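Local coordinates for KaiC domain-containing protein (Pyrococcus horikoshii, PDB 2ZTS) that binds ADP and magnesium as a KaiC-like member of the P-loop NTPase superfamily, and probably binds ATP, at residues 9-14 with 23-29; 47-51 with 137-141; 154-158 with 191-195. One frame throughout, in Å; residues are numbered along the deposited sequence.

Interactions 1 and 2 adjoin, their centres about 14 Å apart: the backbone carbonyl K13 O of interaction 1 lies 2.7 Å from R138 NH1 of interaction 2, a probable hydrogen bond that ties the small N-terminal sheet to the core. Interaction 3 stands apart, its centre about 22 Å from that of interaction 2 and 28 Å from that of interaction 1. Nucleotide lies close to the first two contacts: the side chain of E24 comes about 5 Å from a bound ADP, and that of A47 about 8 Å from an ADP and a magnesium ion. In interaction 3 the side chain of R191 is about 12 Å from a bound ADP. Interactions 1 and 3 also meet neighbouring subunits.

Interaction 1 (9-14 with 23-29)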
ATOM      1  N   VAL C   9     -26.857 -34.906  -4.996  1.00 47.99           N
ATOM      2  CA  VAL C   9     -25.636 -34.543  -5.707  1.00 46.91           C
ATOM      3  C   VAL C   9     -24.642 -35.703  -5.713  1.00 45.33           C
ATOM      4  O   VAL C   9     -24.473 -36.362  -4.703  1.00 45.42           O
ATOM      5  CB  VAL C   9     -24.984 -33.268  -5.080  1.00 47.13           C
ATOM      6  CG1 VAL C   9     -24.424 -33.575  -3.684  1.00 48.35           C
ATOM      7  CG2 VAL C   9     -23.896 -32.697  -5.983  1.00 46.82           C
ATOM      8  N   ARG C  10     -24.047 -35.978  -6.867  1.00 44.02           N
ATOM      9  CA  ARG C  10     -22.992 -36.998  -7.003  1.00 43.77           C
ATOM     10  C   ARG C  10     -21.680 -36.402  -6.462  1.00 41.40           C
ATOM     11  O   ARG C  10     -21.315 -35.305  -6.863  1.00 39.81           O
ATOM     12  CB  ARG C  10     -22.782 -37.360  -8.502  1.00 44.68           C
ATOM     13  CG  ARG C  10     -23.075 -38.819  -8.976  1.00 49.39           C
ATOM     14  CD  ARG C  10     -24.103 -38.915 -10.184  1.00 55.13           C
ATOM     15  NE  ARG C  10     -23.617 -38.295 -11.440  1.00 60.29           N
ATOM     16  CZ  ARG C  10     -24.348 -37.555 -12.314  1.00 62.96           C
ATOM     17  NH1 ARG C  10     -25.650 -37.334 -12.134  1.00 63.33           N
ATOM     18  NH2 ARG C  10     -23.758 -37.030 -13.394  1.00 63.02           N
ATOM     19  N   ARG C  11     -20.976 -37.144  -5.606  1.00 39.33           N
ATOM     20  CA  ARG C  11     -19.789 -36.652  -4.927  1.00 38.09           C
ATOM     21  C   ARG C  11     -18.479 -37.391  -5.254  1.00 37.35           C
ATOM     22  O   ARG C  11     -18.358 -38.615  -5.226  1.00 37.00           O
ATOM     23  CB  ARG C  11     -20.031 -36.592  -3.406  1.00 38.64           C
ATOM     24  CG  ARG C  11     -20.964 -35.427  -3.060  1.00 38.19           C
ATOM     25  CD  ARG C  11     -21.138 -35.148  -1.618  1.00 38.16           C
ATOM     26  NE  ARG C  11     -22.189 -34.135  -1.419  1.00 39.83           N
ATOM     27  CZ  ARG C  11     -22.005 -32.825  -1.435  1.00 39.43           C
ATOM     28  NH1 ARG C  11     -20.797 -32.301  -1.643  1.00 41.69           N
ATOM     29  NH2 ARG C  11     -23.028 -32.018  -1.239  1.00 38.63           N
ATOM     30  N   VAL C  12     -17.446 -36.597  -5.503  1.00 35.52           N
ATOM     31  CA  VAL C  12     -16.160 -37.122  -5.876  1.00 33.77           C
ATOM     32  C   VAL C  12     -15.333 -37.181  -4.595  1.00 32.92           C
ATOM     33  O   VAL C  12     -15.084 -36.157  -3.979  1.00 32.25           O
ATOM     34  CB  VAL C  12     -15.599 -36.223  -6.976  1.00 33.79           C
ATOM     35  CG1 VAL C  12     -14.154 -36.626  -7.398  1.00 33.90           C
ATOM     36  CG2 VAL C  12     -16.597 -36.213  -8.144  1.00 33.66           C
ATOM     37  N   LYS C  13     -14.932 -38.376  -4.193  1.00 31.51           N
ATOM     38  CA  LYS C  13     -14.120 -38.591  -2.978  1.00 32.37           C
ATOM     39  C   LYS C  13     -12.719 -38.010  -3.151  1.00 31.98           C
ATOM     40  O   LYS C  13     -12.073 -38.250  -4.157  1.00 31.28           O
ATOM     41  CB  LYS C  13     -13.980 -40.069  -2.651  1.00 32.57           C
ATOM     42  CG  LYS C  13     -15.358 -40.821  -2.479  1.00 35.75           C
ATOM     43  CD  LYS C  13     -15.866 -40.808  -1.075  1.00 40.47           C
ATOM     44  CE  LYS C  13     -15.081 -41.697  -0.065  1.00 42.66           C
ATOM     45  NZ  LYS C  13     -14.960 -40.985   1.344  1.00 40.73           N
ATOM     46  N   SER C  14     -12.257 -37.269  -2.161  1.00 31.23           N
ATOM     47  CA  SER C  14     -11.139 -36.362  -2.382  1.00 31.67           C
ATOM     48  C   SER C  14      -9.884 -37.172  -2.481  1.00 31.28           C
ATOM     49  O   SER C  14      -8.987 -36.829  -3.180  1.00 32.10           O
ATOM     50  CB  SER C  14     -10.983 -35.364  -1.231  1.00 30.26           C
ATOM     51  OG  SER C  14     -10.628 -36.031  -0.050  1.00 30.84           O
ATOM     52  N   ILE C  23     -17.145 -32.004   3.777  1.00 31.26           N
ATOM     53  CA  ILE C  23     -17.849 -31.548   2.591  1.00 31.36           C
ATOM     54  C   ILE C  23     -18.887 -32.589   2.112  1.00 32.19           C
ATOM     55  O   ILE C  23     -19.095 -32.783   0.916  1.00 31.83           O
ATOM     56  CB  ILE C  23     -16.842 -31.163   1.453  1.00 30.81           C
ATOM     57  CG1 ILE C  23     -15.836 -32.269   1.204  1.00 29.59           C
ATOM     58  CG2 ILE C  23     -16.087 -29.946   1.841  1.00 33.52           C
ATOM     59  CD1 ILE C  23     -15.191 -32.248  -0.177  1.00 29.54           C
ATOM     60  N   GLU C  24     -19.553 -33.193   3.100  1.00 33.97           N
ATOM     61  CA  GLU C  24     -20.662 -34.132   2.961  1.00 34.51           C
ATOM     62  C   GLU C  24     -20.336 -35.319   2.061  1.00 34.48           C
ATOM     63  O   GLU C  24     -21.168 -35.759   1.307  1.00 36.49           O
ATOM     64  CB  GLU C  24     -21.923 -33.407   2.491  1.00 34.65           C
ATOM     65  CG  GLU C  24     -22.530 -32.379   3.453  1.00 36.78           C
ATOM     66  CD  GLU C  24     -23.859 -31.848   2.898  1.00 41.41           C
ATOM     67  OE1 GLU C  24     -24.839 -32.629   2.812  1.00 45.86           O
ATOM     68  OE2 GLU C  24     -23.940 -30.680   2.481  1.00 39.16           O
ATOM     69  N   GLY C  25     -19.114 -35.826   2.135  1.00 35.10           N
ATOM     70  CA  GLY C  25     -18.686 -37.017   1.392  1.00 33.98           C
ATOM     71  C   GLY C  25     -17.788 -36.747   0.188  1.00 33.60           C
ATOM     72  O   GLY C  25     -17.234 -37.680  -0.390  1.00 34.98           O
ATOM     73  N   GLY C  26     -17.588 -35.495  -0.219  1.00 32.68           N
ATOM     74  CA  GLY C  26     -16.760 -35.234  -1.403  1.00 30.29           C
ATOM     75  C   GLY C  26     -17.198 -34.041  -2.194  1.00 29.43           C
ATOM     76  O   GLY C  26     -18.159 -33.385  -1.799  1.00 28.98           O
ATOM     77  N   PHE C  27     -16.452 -33.717  -3.265  1.00 29.29           N
ATOM     78  CA  PHE C  27     -16.767 -32.584  -4.114  1.00 29.13           C
ATOM     79  C   PHE C  27     -17.957 -32.889  -5.044  1.00 30.23           C
ATOM     80  O   PHE C  27     -17.923 -33.905  -5.757  1.00 29.09           O
ATOM     81  CB  PHE C  27     -15.600 -32.212  -5.030  1.00 28.92           C
ATOM     82  CG  PHE C  27     -14.303 -32.009  -4.344  1.00 30.03           C
ATOM     83  CD1 PHE C  27     -14.084 -30.875  -3.549  1.00 30.79           C
ATOM     84  CD2 PHE C  27     -13.254 -32.898  -4.541  1.00 31.29           C
ATOM     85  CE1 PHE C  27     -12.847 -30.644  -2.953  1.00 29.98           C
ATOM     86  CE2 PHE C  27     -11.989 -32.660  -3.918  1.00 33.94           C
ATOM     87  CZ  PHE C  27     -11.815 -31.530  -3.111  1.00 30.84           C
ATOM     88  N   PRO C  28     -18.950 -31.990  -5.132  1.00 30.01           N
ATOM     89  CA  PRO C  28     -19.975 -32.153  -6.167  1.00 30.27           C
ATOM     90  C   PRO C  28     -19.293 -32.349  -7.510  1.00 31.93           C
ATOM     91  O   PRO C  28     -18.409 -31.567  -7.924  1.00 31.55           O
ATOM     92  CB  PRO C  28     -20.764 -30.834  -6.140  1.00 28.93           C
ATOM     93  CG  PRO C  28     -20.534 -30.218  -4.817  1.00 29.33           C
ATOM     94  CD  PRO C  28     -19.180 -30.779  -4.304  1.00 30.84           C
ATOM     95  N   GLU C  29     -19.726 -33.387  -8.214  1.00 32.43           N
ATOM     96  CA  GLU C  29     -19.228 -33.677  -9.552  1.00 32.27           C
ATOM     97  C   GLU C  29     -19.322 -32.463 -10.469  1.00 30.11           C
ATOM     98  O   GLU C  29     -20.317 -31.770 -10.510  1.00 30.47           O
ATOM     99  CB  GLU C  29     -20.012 -34.916 -10.123  1.00 32.95           C
ATOM    100  CG  GLU C  29     -19.485 -35.449 -11.437  1.00 37.68           C
ATOM    101  CD  GLU C  29     -20.180 -36.756 -11.901  1.00 44.75           C
ATOM    102  OE1 GLU C  29     -21.093 -37.279 -11.191  1.00 45.00           O
ATOM    103  OE2 GLU C  29     -19.782 -37.269 -12.986  1.00 48.19           O
TER
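R11 reaches across to the turn at 23-26 and gives an N-H to its last carbonyl: NH1 lies 2.9 Å from G26 O, almost in the guanidinium plane, with an N-H...O angle of 156°. Its chain is extended from CG to NE, and CB of E24 rests over one face of the guanidinium. V12 and F27 form an antiparallel hydrogen-bonded pair, V12 N to F27 O at 2.7 Å and F27 N to V12 O at 2.9 Å. R11 and P28 make the next, non-hydrogen-bonded pair, a place where proline's missing N-H costs nothing. E29 N then bonds R10 O at 2.8 Å.

R10 NE and E29 OE1 form a salt bridge of 2.7 Å, though the hydrogen bond within it is weak. E29 CG is anti to the backbone N (chi1 -173°), which sends the straight chain out to meet R10. V9 CG2 packs on P28 CB at 3.6 Å, and R76 of a neighbouring subunit packs on both residues.

G26 sits so near V12 O that any CB would collide with it. E24 and G25 form the middle of the type I' turn from I23 to G26; at the backbone angles of G25 a CB would press against the preceding carbonyl O. V12 and F27, both buried, share the face of the small sheet away from R11 and P28 and lean on T174, which suits apolar side chains. Further out, R11 NH1 also bonds T226 OG1 and NH2 bonds E225 O, while E24 OE2 takes the backbone N-H of R227. The arrangement is a two-stranded antiparallel sheet whose second strand is entered through a type I' turn, with R11 fastened to that turn, beside the T226 loop of a nucleotide site in this P-loop NTPase.

Interaction 2 (47-51 with 137-141); sequences AAQFI and KRLVI
R138 NH1 serves two backbone carbonyls: it bonds F50 O, 3.1 Å away with an N-H...O angle of 138°, and probably also K13 O. F50 O lies somewhat out of the guanidinium plane. The aliphatic part of the same side chain lies over the F50 ring, with R138 CD 3.9 Å from the ring centroid in a CH-pi contact. F50 has CG anti to its N (chi1 169°), which swings the ring off the helix and under the arginine. Arginine suits this buried spot because its methylenes pack over the ring while its charged end pairs with E60 through NH2. A leucine here would probably leave E60 without its charge mate and the two carbonyls without this donor.

The helix is 43-58, which follows the P-loop and runs nearly antiparallel to the strand, at 160° and 8.6 Å between the short axes. Strand 138-142 belongs to the central sheet of the P-loop NTPase fold and ends at D142, a residue seen to bind magnesium in this protein, though not in this chain. L139 points to the other side, toward helix 157-171, so the sheet has helices on both faces.

Small A47 lets the helix come near V140, its CB 3.6 Å from V140 CG1. The other valine branch, CG2, meets I51 CG1 at 3.5 Å. I51 CD1 reaches beyond it to R138 CB, 3.8 Å away.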
ATOM      1  N   ALA C  47      -3.229 -31.708  -4.379  1.00 22.57           N
ATOM      2  CA  ALA C  47      -3.655 -31.914  -5.785  1.00 21.97           C
ATOM      3  C   ALA C  47      -3.200 -33.250  -6.396  1.00 22.70           C
ATOM      4  O   ALA C  47      -3.977 -33.902  -7.139  1.00 22.57           O
ATOM      5  CB  ALA C  47      -3.191 -30.811  -6.644  1.00 21.89           C
ATOM      6  N   ALA C  48      -2.006 -33.699  -6.026  1.00 22.74           N
ATOM      7  CA  ALA C  48      -1.476 -34.937  -6.536  1.00 23.02           C
ATOM      8  C   ALA C  48      -2.215 -36.107  -5.898  1.00 23.86           C
ATOM      9  O   ALA C  48      -2.515 -37.087  -6.582  1.00 23.41           O
ATOM     10  CB  ALA C  48      -0.033 -35.034  -6.301  1.00 22.33           C
ATOM     11  N   GLN C  49      -2.489 -35.991  -4.602  1.00 24.33           N
ATOM     12  CA  GLN C  49      -3.191 -37.010  -3.869  1.00 26.38           C
ATOM     13  C   GLN C  49      -4.583 -37.238  -4.461  1.00 27.64           C
ATOM     14  O   GLN C  49      -5.037 -38.390  -4.624  1.00 26.14           O
ATOM     15  CB  GLN C  49      -3.286 -36.619  -2.386  1.00 27.67           C
ATOM     16  CG  GLN C  49      -3.455 -37.783  -1.419  1.00 26.90           C
ATOM     17  CD  GLN C  49      -3.109 -37.390   0.014  1.00 28.38           C
ATOM     18  OE1 GLN C  49      -2.221 -36.572   0.214  1.00 32.42           O
ATOM     19  NE2 GLN C  49      -3.840 -37.928   1.002  1.00 24.58           N
ATOM     20  N   PHE C  50      -5.243 -36.137  -4.818  1.00 27.10           N
ATOM     21  CA  PHE C  50      -6.560 -36.166  -5.434  1.00 27.32           C
ATOM     22  C   PHE C  50      -6.509 -36.980  -6.718  1.00 28.03           C
ATOM     23  O   PHE C  50      -7.408 -37.776  -6.953  1.00 28.17           O
ATOM     24  CB  PHE C  50      -7.043 -34.723  -5.696  1.00 25.96           C
ATOM     25  CG  PHE C  50      -8.288 -34.573  -6.575  1.00 26.01           C
ATOM     26  CD1 PHE C  50      -9.556 -34.894  -6.100  1.00 28.65           C
ATOM     27  CD2 PHE C  50      -8.220 -33.935  -7.775  1.00 25.76           C
ATOM     28  CE1 PHE C  50     -10.684 -34.667  -6.852  1.00 25.65           C
ATOM     29  CE2 PHE C  50      -9.384 -33.689  -8.545  1.00 25.93           C
ATOM     30  CZ  PHE C  50     -10.596 -34.049  -8.070  1.00 25.10           C
ATOM     31  N   ILE C  51      -5.529 -36.728  -7.584  1.00 27.40           N
ATOM     32  CA  ILE C  51      -5.449 -37.432  -8.860  1.00 27.43           C
ATOM     33  C   ILE C  51      -5.018 -38.877  -8.638  1.00 28.35           C
ATOM     34  O   ILE C  51      -5.634 -39.806  -9.162  1.00 28.10           O
ATOM     35  CB  ILE C  51      -4.452 -36.780  -9.825  1.00 27.59           C
ATOM     36  CG1 ILE C  51      -4.895 -35.378 -10.234  1.00 26.44           C
ATOM     37  CG2 ILE C  51      -4.293 -37.612 -11.114  1.00 26.77           C
ATOM     38  CD1 ILE C  51      -6.215 -35.309 -10.929  1.00 28.64           C
ATOM     39  N   LYS C 137     -12.107 -38.185 -15.193  1.00 27.98           N
ATOM     40  CA  LYS C 137     -13.108 -37.565 -14.370  1.00 28.82           C
ATOM     41  C   LYS C 137     -12.464 -36.492 -13.424  1.00 27.61           C
ATOM     42  O   LYS C 137     -13.195 -35.758 -12.780  1.00 28.13           O
ATOM     43  CB  LYS C 137     -13.915 -38.628 -13.604  1.00 28.96           C
ATOM     44  CG  LYS C 137     -14.894 -39.457 -14.472  1.00 33.97           C
ATOM     45  CD  LYS C 137     -15.118 -40.824 -13.867  1.00 38.89           C
ATOM     46  CE  LYS C 137     -16.457 -41.512 -14.270  1.00 42.46           C
ATOM     47  NZ  LYS C 137     -16.995 -42.310 -13.086  1.00 43.19           N
ATOM     48  N   ARG C 138     -11.133 -36.419 -13.357  1.00 27.22           N
ATOM     49  CA  ARG C 138     -10.431 -35.553 -12.417  1.00 27.01           C
ATOM     50  C   ARG C 138      -9.365 -34.757 -13.157  1.00 26.81           C
ATOM     51  O   ARG C 138      -8.742 -35.261 -14.089  1.00 27.86           O
ATOM     52  CB  ARG C 138      -9.807 -36.397 -11.336  1.00 27.17           C
ATOM     53  CG  ARG C 138     -10.762 -36.898 -10.294  1.00 29.16           C
ATOM     54  CD  ARG C 138     -10.101 -37.639  -9.151  1.00 30.53           C
ATOM     55  NE  ARG C 138     -11.112 -38.470  -8.503  1.00 27.27           N
ATOM     56  CZ  ARG C 138     -11.250 -38.661  -7.205  1.00 28.80           C
ATOM     57  NH1 ARG C 138     -10.420 -38.139  -6.334  1.00 29.06           N
ATOM     58  NH2 ARG C 138     -12.246 -39.425  -6.754  1.00 28.15           N
ATOM     59  N   LEU C 139      -9.164 -33.510 -12.772  1.00 26.13           N
ATOM     60  CA  LEU C 139      -8.212 -32.623 -13.456  1.00 25.50           C
ATOM     61  C   LEU C 139      -7.524 -31.706 -12.431  1.00 24.52           C
ATOM     62  O   LEU C 139      -8.174 -31.229 -11.528  1.00 24.24           O
ATOM     63  CB  LEU C 139      -8.934 -31.795 -14.528  1.00 24.79           C
ATOM     64  CG  LEU C 139      -8.086 -30.717 -15.237  1.00 26.10           C
ATOM     65  CD1 LEU C 139      -6.878 -31.278 -15.971  1.00 27.77           C
ATOM     66  CD2 LEU C 139      -8.996 -29.909 -16.197  1.00 24.96           C
ATOM     67  N   VAL C 140      -6.241 -31.472 -12.578  1.00 24.03           N
ATOM     68  CA  VAL C 140      -5.489 -30.523 -11.736  1.00 24.80           C
ATOM     69  C   VAL C 140      -4.701 -29.613 -12.666  1.00 25.19           C
ATOM     70  O   VAL C 140      -4.136 -30.093 -13.632  1.00 26.17           O
ATOM     71  CB  VAL C 140      -4.508 -31.258 -10.810  1.00 25.06           C
ATOM     72  CG1 VAL C 140      -3.455 -30.325 -10.251  1.00 24.95           C
ATOM     73  CG2 VAL C 140      -5.256 -31.929  -9.681  1.00 26.51           C
ATOM     74  N   ILE C 141      -4.704 -28.313 -12.392  1.00 25.05           N
ATOM     75  CA  ILE C 141      -3.803 -27.367 -13.015  1.00 25.53           C
ATOM     76  C   ILE C 141      -3.030 -26.733 -11.880  1.00 25.23           C
ATOM     77  O   ILE C 141      -3.554 -25.949 -11.095  1.00 23.84           O
ATOM     78  CB  ILE C 141      -4.566 -26.328 -13.869  1.00 26.06           C
ATOM     79  CG1 ILE C 141      -5.449 -27.078 -14.932  1.00 25.99           C
ATOM     80  CG2 ILE C 141      -3.587 -25.317 -14.490  1.00 28.04           C
ATOM     81  CD1 ILE C 141      -6.110 -26.198 -15.975  1.00 28.10           C
TER

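Interaction 3 (154-158 with 191-195)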
ATOM      1  N   GLU C 154       2.040 -10.686 -17.865  1.00 30.17           N
ATOM      2  CA  GLU C 154       1.551 -11.428 -16.731  1.00 29.34           C
ATOM      3  C   GLU C 154       0.108 -11.079 -16.417  1.00 28.69           C
ATOM      4  O   GLU C 154      -0.698 -11.960 -16.180  1.00 27.04           O
ATOM      5  CB  GLU C 154       2.461 -11.185 -15.478  1.00 30.73           C
ATOM      6  CG  GLU C 154       1.964 -11.880 -14.217  1.00 28.42           C
ATOM      7  CD  GLU C 154       2.924 -11.788 -13.034  1.00 32.38           C
ATOM      8  OE1 GLU C 154       3.982 -11.173 -13.200  1.00 34.91           O
ATOM      9  OE2 GLU C 154       2.632 -12.334 -11.934  1.00 25.40           O
ATOM     10  N   ARG C 155      -0.252  -9.804 -16.494  1.00 28.76           N
ATOM     11  CA  ARG C 155      -1.649  -9.421 -16.308  1.00 29.83           C
ATOM     12  C   ARG C 155      -2.707  -9.982 -17.316  1.00 27.56           C
ATOM     13  O   ARG C 155      -3.860  -9.892 -17.036  1.00 27.16           O
ATOM     14  CB  ARG C 155      -1.788  -7.924 -16.254  1.00 30.85           C
ATOM     15  CG  ARG C 155      -1.662  -7.195 -17.614  1.00 36.72           C
ATOM     16  CD  ARG C 155      -1.438  -5.664 -17.407  1.00 43.02           C
ATOM     17  NE  ARG C 155      -1.923  -4.869 -18.535  1.00 50.80           N
ATOM     18  CZ  ARG C 155      -2.914  -3.942 -18.513  1.00 54.68           C
ATOM     19  NH1 ARG C 155      -3.600  -3.639 -17.397  1.00 51.46           N
ATOM     20  NH2 ARG C 155      -3.209  -3.303 -19.656  1.00 56.62           N
ATOM     21  N   LYS C 156      -2.309 -10.556 -18.437  1.00 26.09           N
ATOM     22  CA  LYS C 156      -3.247 -11.235 -19.342  1.00 26.28           C
ATOM     23  C   LYS C 156      -3.760 -12.554 -18.783  1.00 25.26           C
ATOM     24  O   LYS C 156      -4.539 -13.229 -19.404  1.00 24.66           O
ATOM     25  CB  LYS C 156      -2.630 -11.487 -20.731  1.00 28.62           C
ATOM     26  CG  LYS C 156      -1.960 -10.244 -21.427  1.00 31.57           C
ATOM     27  CD  LYS C 156      -2.950  -9.153 -21.854  1.00 37.01           C
ATOM     28  CE  LYS C 156      -3.048  -8.991 -23.353  1.00 40.22           C
ATOM     29  NZ  LYS C 156      -4.522  -8.725 -23.732  1.00 43.96           N
ATOM     30  N   ILE C 157      -3.314 -12.931 -17.590  1.00 25.16           N
ATOM     31  CA  ILE C 157      -3.878 -14.018 -16.885  1.00 24.44           C
ATOM     32  C   ILE C 157      -5.377 -13.812 -16.759  1.00 24.41           C
ATOM     33  O   ILE C 157      -6.133 -14.767 -16.746  1.00 24.85           O
ATOM     34  CB  ILE C 157      -3.197 -14.175 -15.495  1.00 24.29           C
ATOM     35  CG1 ILE C 157      -3.548 -15.536 -14.855  1.00 24.39           C
ATOM     36  CG2 ILE C 157      -3.582 -13.018 -14.583  1.00 24.49           C
ATOM     37  CD1 ILE C 157      -3.300 -16.811 -15.677  1.00 27.05           C
ATOM     38  N   ARG C 158      -5.813 -12.560 -16.708  1.00 23.20           N
ATOM     39  CA  ARG C 158      -7.235 -12.261 -16.664  1.00 22.87           C
ATOM     40  C   ARG C 158      -7.972 -12.938 -17.868  1.00 24.31           C
ATOM     41  O   ARG C 158      -8.875 -13.735 -17.673  1.00 23.03           O
ATOM     42  CB  ARG C 158      -7.433 -10.768 -16.671  1.00 22.25           C
ATOM     43  CG  ARG C 158      -8.868 -10.344 -16.661  1.00 25.79           C
ATOM     44  CD  ARG C 158      -9.065  -8.867 -16.307  1.00 26.58           C
ATOM     45  NE  ARG C 158      -8.564  -8.001 -17.365  1.00 29.82           N
ATOM     46  CZ  ARG C 158      -9.291  -7.466 -18.337  1.00 28.71           C
ATOM     47  NH1 ARG C 158     -10.603  -7.696 -18.408  1.00 30.59           N
ATOM     48  NH2 ARG C 158      -8.706  -6.689 -19.243  1.00 29.03           N
ATOM     49  N   ARG C 191      -3.528 -14.864  -5.771  1.00 27.05           N
ATOM     50  CA  ARG C 191      -2.443 -14.069  -6.261  1.00 26.26           C
ATOM     51  C   ARG C 191      -2.965 -12.894  -7.047  1.00 26.20           C
ATOM     52  O   ARG C 191      -2.456 -11.790  -6.867  1.00 26.32           O
ATOM     53  CB  ARG C 191      -1.558 -14.917  -7.195  1.00 25.67           C
ATOM     54  CG  ARG C 191      -0.338 -14.160  -7.670  1.00 24.57           C
ATOM     55  CD  ARG C 191       0.765 -15.052  -8.176  1.00 28.08           C
ATOM     56  NE  ARG C 191       1.695 -14.312  -8.995  1.00 30.03           N
ATOM     57  CZ  ARG C 191       2.892 -13.878  -8.623  1.00 29.80           C
ATOM     58  NH1 ARG C 191       3.363 -14.049  -7.390  1.00 28.68           N
ATOM     59  NH2 ARG C 191       3.592 -13.176  -9.500  1.00 28.59           N
ATOM     60  N   TYR C 192      -3.926 -13.129  -7.953  1.00 25.57           N
ATOM     61  CA  TYR C 192      -4.357 -12.084  -8.930  1.00 25.96           C
ATOM     62  C   TYR C 192      -5.678 -11.379  -8.612  1.00 25.34           C
ATOM     63  O   TYR C 192      -5.952 -10.309  -9.135  1.00 24.42           O
ATOM     64  CB  TYR C 192      -4.367 -12.633 -10.390  1.00 25.97           C
ATOM     65  CG  TYR C 192      -2.994 -13.020 -10.803  1.00 23.99           C
ATOM     66  CD1 TYR C 192      -1.989 -12.059 -10.948  1.00 21.43           C
ATOM     67  CD2 TYR C 192      -2.671 -14.331 -11.000  1.00 21.44           C
ATOM     68  CE1 TYR C 192      -0.655 -12.448 -11.294  1.00 19.74           C
ATOM     69  CE2 TYR C 192      -1.383 -14.727 -11.301  1.00 20.14           C
ATOM     70  CZ  TYR C 192      -0.379 -13.781 -11.457  1.00 20.17           C
ATOM     71  OH  TYR C 192       0.876 -14.250 -11.786  1.00 22.94           O
ATOM     72  N   GLY C 193      -6.476 -11.961  -7.731  1.00 25.57           N
ATOM     73  CA  GLY C 193      -7.802 -11.397  -7.404  1.00 24.35           C
ATOM     74  C   GLY C 193      -8.870 -11.805  -8.383  1.00 23.52           C
ATOM     75  O   GLY C 193      -9.956 -11.212  -8.399  1.00 23.97           O
ATOM     76  N   ILE C 194      -8.573 -12.811  -9.201  1.00 22.77           N
ATOM     77  CA  ILE C 194      -9.439 -13.206 -10.331  1.00 23.55           C
ATOM     78  C   ILE C 194      -9.798 -14.704 -10.229  1.00 23.40           C
ATOM     79  O   ILE C 194     -10.866 -15.123 -10.615  1.00 22.41           O
ATOM     80  CB  ILE C 194      -8.705 -12.913 -11.658  1.00 23.30           C
ATOM     81  CG1 ILE C 194      -8.335 -11.413 -11.772  1.00 24.96           C
ATOM     82  CG2 ILE C 194      -9.524 -13.318 -12.799  1.00 25.49           C
ATOM     83  CD1 ILE C 194      -7.339 -11.077 -12.904  1.00 26.49           C
ATOM     84  N   GLU C 195      -8.835 -15.502  -9.773  1.00 23.66           N
ATOM     85  CA  GLU C 195      -8.941 -16.928  -9.765  1.00 23.90           C
ATOM     86  C   GLU C 195     -10.256 -17.407  -9.120  1.00 24.27           C
ATOM     87  O   GLU C 195     -10.850 -18.383  -9.583  1.00 22.69           O
ATOM     88  CB  GLU C 195      -7.746 -17.518  -9.003  1.00 23.96           C
ATOM     89  CG  GLU C 195      -6.406 -17.268  -9.651  1.00 25.40           C
ATOM     90  CD  GLU C 195      -5.657 -16.062  -9.067  1.00 25.16           C
ATOM     91  OE1 GLU C 195      -6.186 -14.943  -9.173  1.00 21.33           O
ATOM     92  OE2 GLU C 195      -4.580 -16.276  -8.448  1.00 22.36           O
TER
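E154 OE2 accepts two hydrogen bonds. R191 NH2 approaches the syn lone pair at 2.7 Å; carboxylate and guanidinium are almost coplanar, 1° apart, which lets the NH2 N-H of this salt bridge point straight at the oxygen, while NE turns to the tyrosine hydroxyl. Y192 OH donates to the same oxygen from the anti side, 2.6 Å away, and itself accepts from R191 NE at 2.9 Å. With CG anti to the backbone N (chi1 177°) and the rest of the chain extended, E154 carries OE2 to the edge of the Y192 ring, in its plane.

Tyrosine suits this place by joining such a hydroxyl to a ring packed on both faces: R191 CG lies over one, and I157 CG2 over the other, 4.0 Å from the centroid. R158 CB touches I194 CD1 at 3.8 Å.

Inside the loop I194 N bonds E195 OE1 at 3.2 Å, and the amides of R191 and Y192 give E195 weaker bonds; T179 OG1 also bonds OE2. Glycine at 193 fits backbone angles at which a CB would jam against the preceding carbonyl. R191 NH1 bonds G193 O of a neighbouring subunit, and the R158 guanidinium bonds carbonyls of L149, L151 and E152 of another. The contact joins the 3-10 turn 154-156 and the start of helix 157-171 to the loop between strands 174-179 and 201-209, at subunit interfaces of a six-chain assembly, consistent with the hexamers that KaiC proteins form.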